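Local coordinates for switch-activating protein 1 (Schizosaccharomyces pombe, PDB 5JDK), which binds specific double-stranded DNA sequences as a homodimer, acting in mating-type switching and in blocking replication forks at the rDNA barrier RFB1, at residues Q84-L96 against E109-A121. Numbering follows the deposited sequence.
Sequences QIISIMRVYEQRL and EDELDQLCDEWKA
Y92 lays its ring across C116: CB of C116 stands 3.5 Å from the centroid of the Y92 ring and 15° off the ring normal, a CH-pi contact over one face. L96 CG of the same helix covers the opposite face. With CG anti to the backbone N (chi1 176°), the ring enters as a knob among D113, C116, D117 and K120. Y92 OH is hydrogen-bonded to a water, and the same water donates a hydrogen bond to D117 OD1. M89, bent at chi2 and chi3, puts SD at the W119 edge, 3.9 Å from W119 CD1, a Met-aromatic contact, while M89 CE lies against C116 O at 3.3 Å. Deeper in, I88 CG2 touches C116 SG at 3.6 Å.

Salt bridges flank this apolar strip. R95 grips D113 side-on, R95 NE to D113 OD1 and R95 NH2 to D113 OD2, each 2.9 Å, both acceptors near the guanidinium plane. R95 NH2 also bonds E109 OE2 at 2.9 Å, through the anti lone pair of that oxygen. E93 OE2 takes K120 NZ at 2.8 Å on its syn side, and a second water links E93 OE1 to K120 NZ.

In the second shell, E109 OE1 accepts from T106 N, and W119 meets the F59 ring nearly parallel and touches V44. The contact thus joins helices 78-98 and 107-131, whose segments cross at -106°, within the helical N-terminal DNA-binding part of the protein. Three bonds from R95 to two carboxylates should fix its rotation, and the guanidinium probably favours the ionised form of both D113 and E109.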
ATOM      1  N   GLN A  84       4.984   7.178  -2.205  1.00  6.92           N
ATOM      2  CA  GLN A  84       4.358   7.202  -0.883  1.00  6.83           C
ATOM      3  C   GLN A  84       4.030   5.794  -0.413  1.00  6.20           C
ATOM      4  O   GLN A  84       4.228   5.454   0.761  1.00  7.18           O
ATOM      5  CB  GLN A  84       3.060   8.013  -0.901  1.00  8.79           C
ATOM      6  CG  GLN A  84       3.169   9.459  -1.315  1.00 11.60           C
ATOM      7  CD  GLN A  84       3.784  10.332  -0.256  1.00 13.87           C
ATOM      8  OE1 GLN A  84       4.500   9.851   0.618  1.00 14.51           O
ATOM      9  NE2 GLN A  84       3.504  11.633  -0.318  1.00 15.10           N
ATOM     10  N   ILE A  85       3.508   4.961  -1.319  1.00  6.23           N
ATOM     11  CA  ILE A  85       3.168   3.588  -0.952  1.00  5.95           C
ATOM     12  C   ILE A  85       4.434   2.779  -0.666  1.00  5.75           C
ATOM     13  O   ILE A  85       4.493   2.003   0.294  1.00  6.35           O
ATOM     14  CB  ILE A  85       2.290   2.946  -2.045  1.00  6.05           C
ATOM     15  CG1 ILE A  85       0.998   3.746  -2.219  1.00  6.45           C
ATOM     16  CG2 ILE A  85       1.978   1.488  -1.705  1.00  6.22           C
ATOM     17  CD1 ILE A  85       0.277   3.457  -3.499  1.00  7.64           C
ATOM     18  N   ILE A  86       5.468   2.947  -1.497  1.00  5.82           N
ATOM     19  CA  ILE A  86       6.753   2.294  -1.256  1.00  5.93           C
ATOM     20  C   ILE A  86       7.261   2.618   0.135  1.00  6.35           C
ATOM     21  O   ILE A  86       7.716   1.733   0.874  1.00  6.80           O
ATOM     22  CB  ILE A  86       7.773   2.683  -2.338  1.00  7.19           C
ATOM     23  CG1 ILE A  86       7.390   1.986  -3.644  1.00  7.04           C
ATOM     24  CG2 ILE A  86       9.194   2.323  -1.930  1.00  8.84           C
ATOM     25  CD1 ILE A  86       8.166   2.457  -4.862  1.00  8.87           C
ATOM     26  N   SER A  87       7.209   3.897   0.504  1.00  6.77           N
ATOM     27  CA  SER A  87       7.688   4.310   1.816  1.00  7.28           C
ATOM     28  C   SER A  87       6.837   3.732   2.941  1.00  6.13           C
ATOM     29  O   SER A  87       7.378   3.261   3.951  1.00  7.07           O
ATOM     30  CB  SER A  87       7.727   5.831   1.902  1.00  8.94           C
ATOM     31  OG  SER A  87       8.244   6.219   3.160  1.00 11.96           O
ATOM     32  N   ILE A  88       5.509   3.760   2.794  1.00  6.03           N
ATOM     33  CA  ILE A  88       4.642   3.147   3.794  1.00  6.43           C
ATOM     34  C   ILE A  88       5.026   1.685   4.003  1.00  5.60           C
ATOM     35  O   ILE A  88       5.076   1.192   5.141  1.00  6.15           O
ATOM     36  CB  ILE A  88       3.165   3.312   3.380  1.00  6.15           C
ATOM     37  CG1 ILE A  88       2.721   4.770   3.559  1.00  7.23           C
ATOM     38  CG2 ILE A  88       2.249   2.358   4.158  1.00  8.41           C
ATOM     39  CD1 ILE A  88       1.452   5.117   2.836  1.00  7.74           C
ATOM     40  N   MET A  89       5.245   0.956   2.911  1.00  5.67           N
ATOM     41  CA  MET A  89       5.569  -0.462   3.031  1.00  6.23           C
ATOM     42  C   MET A  89       6.961  -0.697   3.611  1.00  6.12           C
ATOM     43  O   MET A  89       7.167  -1.679   4.339  1.00  7.44           O
ATOM     44  CB  MET A  89       5.402  -1.147   1.678  1.00  7.01           C
ATOM     45  CG  MET A  89       3.968  -1.139   1.156  1.00  6.77           C
ATOM     46  SD  MET A  89       2.752  -1.907   2.257  1.00  6.99           S
ATOM     47  CE  MET A  89       3.235  -3.629   2.141  1.00  8.74           C
ATOM     48  N   ARG A  90       7.922   0.174   3.308  1.00  6.44           N
ATOM     49  CA  ARG A  90       9.240   0.049   3.910  1.00  7.39           C
ATOM     50  C   ARG A  90       9.164   0.279   5.411  1.00  6.50           C
ATOM     51  O   ARG A  90       9.749  -0.481   6.203  1.00  7.57           O
ATOM     52  CB  ARG A  90      10.204   1.036   3.261  1.00  7.94           C
ATOM     53  CG  ARG A  90      11.603   0.863   3.786  1.00 11.59           C
ATOM     54  CD  ARG A  90      12.609   1.640   2.981  1.00 13.86           C
ATOM     55  NE  ARG A  90      13.942   1.560   3.576  1.00 17.44           N
ATOM     56  CZ  ARG A  90      14.835   0.608   3.314  1.00 16.33           C
ATOM     57  NH1 ARG A  90      14.545  -0.372   2.469  1.00 15.99           N
ATOM     58  NH2 ARG A  90      16.016   0.630   3.915  1.00 16.45           N
ATOM     59  N   VAL A  91       8.423   1.310   5.823  1.00  6.56           N
ATOM     60  CA  VAL A  91       8.228   1.553   7.245  1.00  6.47           C
ATOM     61  C   VAL A  91       7.500   0.382   7.883  1.00  7.00           C
ATOM     62  O   VAL A  91       7.834  -0.027   8.998  1.00  6.79           O
ATOM     63  CB  VAL A  91       7.513   2.896   7.470  1.00  7.49           C
ATOM     64  CG1 VAL A  91       7.073   3.038   8.920  1.00  8.91           C
ATOM     65  CG2 VAL A  91       8.438   4.036   7.064  1.00  9.67           C
ATOM     66  N   TYR A  92       6.537  -0.209   7.176  1.00  6.30           N
ATOM     67  CA  TYR A  92       5.856  -1.390   7.693  1.00  6.73           C
ATOM     68  C   TYR A  92       6.836  -2.522   7.975  1.00  6.13           C
ATOM     69  O   TYR A  92       6.776  -3.161   9.034  1.00  7.07           O
ATOM     70  CB  TYR A  92       4.772  -1.833   6.718  1.00  6.57           C
ATOM     71  CG  TYR A  92       4.070  -3.112   7.141  1.00  6.81           C
ATOM     72  CD1 TYR A  92       4.056  -4.232   6.322  1.00  8.76           C
ATOM     73  CD2 TYR A  92       3.409  -3.184   8.353  1.00  7.35           C
ATOM     74  CE1 TYR A  92       3.391  -5.395   6.710  1.00  8.99           C
ATOM     75  CE2 TYR A  92       2.759  -4.341   8.757  1.00  8.88           C
ATOM     76  CZ  TYR A  92       2.753  -5.438   7.927  1.00  9.06           C
ATOM     77  OH  TYR A  92       2.106  -6.598   8.303  1.00 11.59           O
ATOM     78  N   GLU A  93       7.749  -2.796   7.039  1.00  7.12           N
ATOM     79  CA  GLU A  93       8.724  -3.855   7.286  1.00  7.64           C
ATOM     80  C   GLU A  93       9.609  -3.525   8.480  1.00  7.85           C
ATOM     81  O   GLU A  93       9.983  -4.415   9.253  1.00  8.31           O
ATOM     82  CB  GLU A  93       9.536  -4.141   6.027  1.00 10.32           C
ATOM     83  CG  GLU A  93       8.711  -4.775   4.901  1.00 11.58           C
ATOM     84  CD  GLU A  93       8.243  -6.187   5.207  1.00 14.79           C
ATOM     85  OE1 GLU A  93       8.903  -6.879   6.013  1.00 18.54           O
ATOM     86  OE2 GLU A  93       7.233  -6.615   4.626  1.00 16.44           O
ATOM     87  N   GLN A  94       9.944  -2.252   8.659  1.00  7.52           N
ATOM     88  CA  GLN A  94      10.701  -1.860   9.848  1.00  7.64           C
ATOM     89  C   GLN A  94       9.893  -2.080  11.124  1.00  6.71           C
ATOM     90  O   GLN A  94      10.425  -2.567  12.138  1.00  7.87           O
ATOM     91  CB  GLN A  94      11.155  -0.411   9.702  1.00  8.75           C
ATOM     92  CG  GLN A  94      12.163  -0.282   8.563  1.00 14.16           C
ATOM     93  CD  GLN A  94      12.512   1.139   8.194  1.00 33.02           C
ATOM     94  OE1 GLN A  94      11.986   2.099   8.763  1.00 33.77           O
ATOM     95  NE2 GLN A  94      13.413   1.281   7.225  1.00 32.21           N
ATOM     96  N   ARG A  95       8.605  -1.740  11.089  1.00  6.40           N
ATOM     97  CA  ARG A  95       7.740  -1.993  12.232  1.00  6.72           C
ATOM     98  C   ARG A  95       7.675  -3.479  12.542  1.00  6.66           C
ATOM     99  O   ARG A  95       7.738  -3.876  13.708  1.00  8.00           O
ATOM    100  CB  ARG A  95       6.343  -1.417  11.981  1.00  6.68           C
ATOM    101  CG  ARG A  95       6.334   0.107  11.990  1.00  6.71           C
ATOM    102  CD  ARG A  95       4.977   0.708  11.619  1.00  6.64           C
ATOM    103  NE  ARG A  95       3.901   0.126  12.411  1.00  7.55           N
ATOM    104  CZ  ARG A  95       3.699   0.377  13.696  1.00  7.17           C
ATOM    105  NH1 ARG A  95       4.438   1.272  14.345  1.00  8.14           N
ATOM    106  NH2 ARG A  95       2.744  -0.272  14.337  1.00  9.05           N
ATOM    107  N   LEU A  96       7.573  -4.332  11.523  1.00  7.44           N
ATOM    108  CA  LEU A  96       7.551  -5.769  11.779  1.00  8.73           C
ATOM    109  C   LEU A  96       8.849  -6.212  12.429  1.00  9.05           C
ATOM    110  O   LEU A  96       8.845  -7.026  13.365  1.00 10.19           O
ATOM    111  CB  LEU A  96       7.339  -6.542  10.477  1.00  9.72           C
ATOM    112  CG  LEU A  96       5.959  -6.448   9.835  1.00  9.78           C
ATOM    113  CD1 LEU A  96       5.938  -7.266   8.557  1.00 10.73           C
ATOM    114  CD2 LEU A  96       4.882  -6.927  10.776  1.00 12.64           C
ATOM    115  N   GLU A 109      -2.488   2.568  14.347  1.00  8.46           N
ATOM    116  CA  GLU A 109      -1.341   1.813  13.882  1.00  8.46           C
ATOM    117  C   GLU A 109      -1.747   0.390  13.533  1.00  7.97           C
ATOM    118  O   GLU A 109      -1.259  -0.177  12.548  1.00  8.66           O
ATOM    119  CB  GLU A 109      -0.185   1.885  14.876  1.00  9.67           C
ATOM    120  CG  GLU A 109      -0.223   0.912  16.009  1.00  8.98           C
ATOM    121  CD  GLU A 109       0.828   1.258  17.039  1.00  7.68           C
ATOM    122  OE1 GLU A 109       0.482   1.943  18.012  1.00  8.61           O
ATOM    123  OE2 GLU A 109       2.005   0.876  16.865  1.00  9.56           O
ATOM    124  N   ASP A 110      -2.691  -0.181  14.285  1.00  8.01           N
ATOM    125  CA  ASP A 110      -3.174  -1.509  13.936  1.00  8.73           C
ATOM    126  C   ASP A 110      -3.852  -1.517  12.564  1.00  8.80           C
ATOM    127  O   ASP A 110      -3.662  -2.461  11.777  1.00  9.37           O
ATOM    128  CB  ASP A 110      -4.140  -2.018  15.004  1.00 10.41           C
ATOM    129  CG  ASP A 110      -3.448  -2.438  16.313  1.00  9.79           C
ATOM    130  OD1 ASP A 110      -2.205  -2.421  16.417  1.00 11.79           O
ATOM    131  OD2 ASP A 110      -4.205  -2.806  17.246  1.00 12.67           O
ATOM    132  N   GLU A 111      -4.662  -0.493  12.262  1.00  8.21           N
ATOM    133  CA  GLU A 111      -5.324  -0.455  10.959  1.00  8.87           C
ATOM    134  C   GLU A 111      -4.308  -0.320   9.839  1.00  7.18           C
ATOM    135  O   GLU A 111      -4.379  -1.035   8.827  1.00  8.06           O
ATOM    136  CB  GLU A 111      -6.356   0.672  10.853  1.00  9.10           C
ATOM    137  CG  GLU A 111      -7.023   0.596   9.472  1.00 12.11           C
ATOM    138  CD  GLU A 111      -8.127   1.586   9.221  1.00 12.05           C
ATOM    139  OE1 GLU A 111      -8.317   2.522  10.019  1.00 14.01           O
ATOM    140  OE2 GLU A 111      -8.805   1.406   8.183  1.00 14.13           O
ATOM    141  N   LEU A 112      -3.354   0.603   9.978  1.00  7.26           N
ATOM    142  CA  LEU A 112      -2.382   0.752   8.902  1.00  7.10           C
ATOM    143  C   LEU A 112      -1.575  -0.528   8.723  1.00  6.91           C
ATOM    144  O   LEU A 112      -1.330  -0.965   7.593  1.00  7.27           O
ATOM    145  CB  LEU A 112      -1.480   1.967   9.130  1.00  7.16           C
ATOM    146  CG  LEU A 112      -0.549   2.305   7.957  1.00  7.04           C
ATOM    147  CD1 LEU A 112      -1.271   2.455   6.654  1.00  8.11           C
ATOM    148  CD2 LEU A 112       0.220   3.583   8.254  1.00  8.54           C
ATOM    149  N   ASP A 113      -1.169  -1.154   9.822  1.00  7.31           N
ATOM    150  CA  ASP A 113      -0.429  -2.402   9.710  1.00  6.96           C
ATOM    151  C   ASP A 113      -1.262  -3.469   9.003  1.00  6.73           C
ATOM    152  O   ASP A 113      -0.724  -4.249   8.203  1.00  7.44           O
ATOM    153  CB  ASP A 113      -0.013  -2.896  11.098  1.00  7.29           C
ATOM    154  CG  ASP A 113       1.158  -2.122  11.705  1.00  6.75           C
ATOM    155  OD1 ASP A 113       1.813  -1.314  11.010  1.00  7.79           O
ATOM    156  OD2 ASP A 113       1.430  -2.369  12.900  1.00  8.40           O
ATOM    157  N   GLN A 114      -2.563  -3.557   9.318  1.00  7.08           N
ATOM    158  CA  GLN A 114      -3.408  -4.570   8.685  1.00  8.26           C
ATOM    159  C   GLN A 114      -3.542  -4.317   7.191  1.00  6.99           C
ATOM    160  O   GLN A 114      -3.485  -5.257   6.379  1.00  7.60           O
ATOM    161  CB  GLN A 114      -4.781  -4.599   9.353  1.00  8.84           C
ATOM    162  CG  GLN A 114      -5.692  -5.707   8.842  1.00 11.75           C
ATOM    163  CD  GLN A 114      -6.312  -5.407   7.484  1.00 36.28           C
ATOM    164  OE1 GLN A 114      -6.283  -6.245   6.580  1.00 43.21           O
ATOM    165  NE2 GLN A 114      -6.880  -4.214   7.338  1.00 37.44           N
ATOM    166  N   LEU A 115      -3.718  -3.056   6.806  1.00  6.73           N
ATOM    167  CA  LEU A 115      -3.771  -2.716   5.390  1.00  7.55           C
ATOM    168  C   LEU A 115      -2.466  -3.075   4.693  1.00  6.22           C
ATOM    169  O   LEU A 115      -2.477  -3.618   3.581  1.00  6.53           O
ATOM    170  CB  LEU A 115      -4.083  -1.230   5.234  1.00  6.79           C
ATOM    171  CG  LEU A 115      -5.485  -0.823   5.665  1.00  7.96           C
ATOM    172  CD1 LEU A 115      -5.570   0.681   5.840  1.00  8.87           C
ATOM    173  CD2 LEU A 115      -6.516  -1.287   4.646  1.00  8.76           C
ATOM    174  N   CYS A 116      -1.340  -2.776   5.333  1.00  6.64           N
ATOM    175  CA  CYS A 116      -0.052  -3.123   4.765  1.00  5.97           C
ATOM    176  C   CYS A 116       0.110  -4.635   4.627  1.00  6.42           C
ATOM    177  O   CYS A 116       0.640  -5.117   3.623  1.00  7.03           O
ATOM    178  CB  CYS A 116       1.065  -2.533   5.617  1.00  6.32           C
ATOM    179  SG  CYS A 116       1.166  -0.731   5.547  1.00  6.59           S
ATOM    180  N   ASP A 117      -0.320  -5.402   5.625  1.00  7.03           N
ATOM    181  CA  ASP A 117      -0.251  -6.856   5.519  1.00  7.41           C
ATOM    182  C   ASP A 117      -1.036  -7.344   4.305  1.00  7.15           C
ATOM    183  O   ASP A 117      -0.570  -8.213   3.550  1.00  7.49           O
ATOM    184  CB  ASP A 117      -0.818  -7.475   6.797  1.00  9.18           C
ATOM    185  CG  ASP A 117      -0.902  -8.978   6.718  1.00 15.63           C
ATOM    186  OD1 ASP A 117       0.153  -9.637   6.768  1.00 17.33           O
ATOM    187  OD2 ASP A 117      -2.026  -9.501   6.582  1.00 21.17           O
ATOM    188  N   GLU A 118      -2.229  -6.783   4.093  1.00  6.85           N
ATOM    189  CA  GLU A 118      -3.061  -7.222   2.979  1.00  6.79           C
ATOM    190  C   GLU A 118      -2.434  -6.837   1.640  1.00  6.16           C
ATOM    191  O   GLU A 118      -2.460  -7.617   0.675  1.00  7.10           O
ATOM    192  CB  GLU A 118      -4.463  -6.641   3.155  1.00  8.36           C
ATOM    193  CG  GLU A 118      -5.462  -7.180   2.176  1.00  9.92           C
ATOM    194  CD  GLU A 118      -6.912  -6.899   2.528  1.00  9.86           C
ATOM    195  OE1 GLU A 118      -7.189  -6.476   3.657  1.00 12.84           O
ATOM    196  OE2 GLU A 118      -7.763  -7.131   1.655  1.00 12.10           O
ATOM    197  N   TRP A 119      -1.838  -5.650   1.562  1.00  6.27           N
ATOM    198  CA  TRP A 119      -1.176  -5.237   0.327  1.00  6.44           C
ATOM    199  C   TRP A 119       0.072  -6.070   0.056  1.00  6.41           C
ATOM    200  O   TRP A 119       0.300  -6.510  -1.085  1.00  7.20           O
ATOM    201  CB  TRP A 119      -0.840  -3.746   0.386  1.00  6.69           C
ATOM    202  CG  TRP A 119      -0.305  -3.211  -0.902  1.00  6.36           C
ATOM    203  CD1 TRP A 119       0.853  -2.522  -1.086  1.00  6.97           C
ATOM    204  CD2 TRP A 119      -0.917  -3.321  -2.204  1.00  6.16           C
ATOM    205  NE1 TRP A 119       0.999  -2.185  -2.411  1.00  6.96           N
ATOM    206  CE2 TRP A 119      -0.071  -2.669  -3.115  1.00  6.49           C
ATOM    207  CE3 TRP A 119      -2.099  -3.894  -2.681  1.00  7.03           C
ATOM    208  CZ2 TRP A 119      -0.360  -2.588  -4.480  1.00  6.99           C
ATOM    209  CZ3 TRP A 119      -2.384  -3.809  -4.034  1.00  7.89           C
ATOM    210  CH2 TRP A 119      -1.523  -3.155  -4.913  1.00  8.15           C
ATOM    211  N   LYS A 120       0.876  -6.314   1.093  1.00  6.62           N
ATOM    212  CA  LYS A 120       2.026  -7.198   0.972  1.00  6.50           C
ATOM    213  C   LYS A 120       1.617  -8.554   0.408  1.00  6.69           C
ATOM    214  O   LYS A 120       2.307  -9.121  -0.459  1.00  6.95           O
ATOM    215  CB  LYS A 120       2.649  -7.342   2.363  1.00  7.20           C
ATOM    216  CG  LYS A 120       3.763  -8.352   2.471  1.00  9.83           C
ATOM    217  CD  LYS A 120       4.403  -8.284   3.847  1.00 10.66           C
ATOM    218  CE  LYS A 120       5.436  -9.361   4.051  1.00 15.67           C
ATOM    219  NZ  LYS A 120       6.235  -9.123   5.287  1.00 19.01           N
ATOM    220  N   ALA A 121       0.510  -9.100   0.913  1.00  6.67           N
ATOM    221  CA  ALA A 121       0.029 -10.393   0.437  1.00  7.45           C
ATOM    222  C   ALA A 121      -0.366 -10.339  -1.034  1.00  6.42           C
ATOM    223  O   ALA A 121      -0.108 -11.286  -1.784  1.00  7.59           O
ATOM    224  CB  ALA A 121      -1.133 -10.871   1.306  1.00  8.62           C
TER
HETATM  225  O   HOH W   1       2.793  -8.897   7.228  1.00 24.05           O
HETATM  226  O   HOH W   2       8.876  -9.673   6.259  1.00 46.50           O